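Local coordinates for protein Pyrsv_gp04 (Pyrobaculum spherical virus, PDB 2VXZ) that is of unknown function but probably binds DNA as a transcriptional regulator of its virus, with a helix-turn-helix type of domain, at residues 102-107 / 118-123. Numbering follows the deposited sequence.
Sequences DLIIKD and IPIAHR
Arg123 and Ile105, together with the buried Ile120, carry a contact between the last turns of helix 97-106 and the irregular loop that leads from helix 108-115 into helix 125-139. This is a helix-to-loop packing within the region assigned to the PSV transcriptional regulator family of the helix-turn-helix clan, and it illustrates how an apolar contact, here of isoleucines, can be flanked at its exposed end by a salt bridge, here from Arg123 to Asp102.

On the inner side, CG2 of Ile104 lies 4.3 Å from CG1 of Ile120, and both side chains are buried; Leu131 packs on the first and Ile127 on the second, which ties the seam to helix 125-139. Nearer the surface, Ile105 turns CG2 toward the loop backbone, 3.7 Å from the carbonyl O of Ile120. That branch stands anti to its own carbonyl carbon, while CG1 (chi1 62°) carries CD1 toward the arginine, 4.2 Å from Arg123 NH2. The Ile120 oxygen has a polar partner as well, since His101 NE2 hydrogen-bonds to it.

Arg123 leaves the loop extended and bends at chi3 (-54°), bringing its guanidinium to Asp102. Arg123 NH2 donates to Asp102 OD1 at 3.0 Å in a salt bridge, with an N-H...O angle of 152°. His101 ND1 pairs with NE of the same group, so neighbouring helix residues hold two of its nitrogens. The carboxylate stands almost perpendicular to the guanidinium, and its oxygen is approached on the anti side. A water in the guanidinium plane bridges the two groups, accepting from Arg123 NH1 at 3.1 Å and donating weakly to Asp102 OD1 at 2.7 Å.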
loop_
_atom_site.group_PDB
_atom_site.type_symbol
_atom_site.label_atom_id
_atom_site.label_comp_id
_atom_site.label_asym_id
_atom_site.label_seq_id
_atom_site.Cartn_x
_atom_site.Cartn_y
_atom_site.Cartn_z
ATOM N N ASP A 102 5.928 5.856 -12.054
ATOM C CA ASP A 102 6.396 7.136 -12.549
ATOM C C ASP A 102 5.296 8.192 -12.461
ATOM O O ASP A 102 5.569 9.329 -12.063
ATOM C CB ASP A 102 6.883 7.021 -13.981
ATOM C CG ASP A 102 7.994 8.007 -14.304
ATOM O OD1 ASP A 102 9.044 7.994 -13.625
ATOM O OD2 ASP A 102 7.814 8.793 -15.240
ATOM N N LEU A 103 4.056 7.832 -12.806
ATOM C CA LEU A 103 2.961 8.813 -12.712
ATOM C C LEU A 103 2.697 9.216 -11.257
ATOM O O LEU A 103 2.392 10.384 -10.971
ATOM C CB LEU A 103 1.669 8.302 -13.353
ATOM C CG LEU A 103 1.694 8.160 -14.874
ATOM C CD1 LEU A 103 0.469 7.413 -15.326
ATOM C CD2 LEU A 103 1.781 9.547 -15.548
ATOM N N ILE A 104 2.808 8.262 -10.346
ATOM C CA ILE A 104 2.590 8.541 -8.925
ATOM C C ILE A 104 3.639 9.494 -8.380
ATOM O O ILE A 104 3.294 10.500 -7.802
ATOM C CB ILE A 104 2.563 7.260 -8.096
ATOM C CG1 ILE A 104 1.296 6.466 -8.387
ATOM C CG2 ILE A 104 2.654 7.554 -6.613
ATOM C CD1 ILE A 104 1.363 5.015 -7.845
ATOM N N ILE A 105 4.918 9.211 -8.590
ATOM C CA ILE A 105 5.955 10.039 -7.954
ATOM C C ILE A 105 6.047 11.445 -8.548
ATOM O O ILE A 105 6.520 12.368 -7.867
ATOM C CB ILE A 105 7.357 9.360 -7.919
ATOM C CG1 ILE A 105 7.884 9.100 -9.329
ATOM C CG2 ILE A 105 7.322 8.107 -7.041
ATOM C CD1 ILE A 105 9.256 8.458 -9.365
ATOM N N LYS A 106 5.581 11.610 -9.787
ATOM C CA LYS A 106 5.532 12.916 -10.465
ATOM C C LYS A 106 4.289 13.760 -10.144
ATOM O O LYS A 106 4.249 14.951 -10.475
ATOM C CB LYS A 106 5.621 12.734 -11.985
ATOM C CG LYS A 106 7.017 12.431 -12.502
ATOM C CD LYS A 106 7.335 13.198 -13.803
ATOM C CE LYS A 106 7.594 14.721 -13.592
ATOM N NZ LYS A 106 8.928 15.131 -12.995
ATOM N N ASP A 107 3.269 13.158 -9.544
ATOM C CA ASP A 107 2.053 13.877 -9.194
ATOM C C ASP A 107 2.006 14.109 -7.687
ATOM O O ASP A 107 1.948 13.152 -6.915
ATOM C CB ASP A 107 0.824 13.095 -9.640
ATOM C CG ASP A 107 -0.467 13.793 -9.270
ATOM O OD1 ASP A 107 -0.866 14.722 -9.988
ATOM O OD2 ASP A 107 -1.082 13.436 -8.255
ATOM N N ILE A 118 2.965 3.294 2.024
ATOM C CA ILE A 118 4.089 2.418 1.736
ATOM C C ILE A 118 5.242 3.288 1.256
ATOM O O ILE A 118 5.005 4.333 0.654
ATOM C CB ILE A 118 3.711 1.383 0.648
ATOM C CG1 ILE A 118 4.828 0.350 0.451
ATOM C CG2 ILE A 118 3.375 2.091 -0.673
ATOM C CD1 ILE A 118 4.359 -0.910 -0.267
ATOM N N PRO A 119 6.488 2.915 1.584
ATOM C CA PRO A 119 7.608 3.612 0.948
ATOM C C PRO A 119 7.530 3.518 -0.580
ATOM O O PRO A 119 7.404 2.415 -1.124
ATOM C CB PRO A 119 8.826 2.866 1.495
ATOM C CG PRO A 119 8.367 2.392 2.847
ATOM C CD PRO A 119 6.965 1.927 2.569
ATOM N N ILE A 120 7.524 4.674 -1.246
ATOM C CA ILE A 120 7.278 4.741 -2.691
ATOM C C ILE A 120 8.354 5.522 -3.475
ATOM O O ILE A 120 8.364 5.476 -4.707
ATOM C CB ILE A 120 5.863 5.374 -2.948
ATOM C CG1 ILE A 120 5.281 5.000 -4.319
ATOM C CG2 ILE A 120 5.907 6.879 -2.769
ATOM C CD1 ILE A 120 4.265 3.897 -4.287
ATOM N N ALA A 121 9.268 6.206 -2.783
ATOM C CA ALA A 121 10.182 7.154 -3.440
ATOM C C ALA A 121 10.999 6.516 -4.559
ATOM O O ALA A 121 11.208 7.131 -5.604
ATOM C CB ALA A 121 11.125 7.794 -2.417
ATOM N N HIS A 122 11.451 5.287 -4.317
ATOM C CA HIS A 122 12.375 4.600 -5.211
ATOM C C HIS A 122 11.681 3.434 -5.901
ATOM O O HIS A 122 10.819 2.778 -5.317
ATOM C CB HIS A 122 13.593 4.121 -4.412
ATOM C CG HIS A 122 14.356 5.237 -3.770
ATOM N ND1 HIS A 122 15.010 6.198 -4.503
ATOM C CD2 HIS A 122 14.544 5.562 -2.471
ATOM C CE1 HIS A 122 15.581 7.060 -3.683
ATOM N NE2 HIS A 122 15.312 6.700 -2.445
ATOM N N ARG A 123 12.037 3.205 -7.163
ATOM C CA ARG A 123 11.438 2.119 -7.942
ATOM C C ARG A 123 12.137 0.810 -7.600
ATOM O O ARG A 123 13.145 0.429 -8.196
ATOM C CB ARG A 123 11.529 2.407 -9.437
ATOM C CG ARG A 123 10.767 1.411 -10.299
ATOM C CD ARG A 123 10.583 1.965 -11.702
ATOM N NE ARG A 123 9.968 3.275 -11.594
ATOM C CZ ARG A 123 9.996 4.221 -12.519
ATOM N NH1 ARG A 123 10.566 4.000 -13.688
ATOM N NH2 ARG A 123 9.438 5.389 -12.270
HETATM O O HOH W 1 10.732 6.619 -15.260
#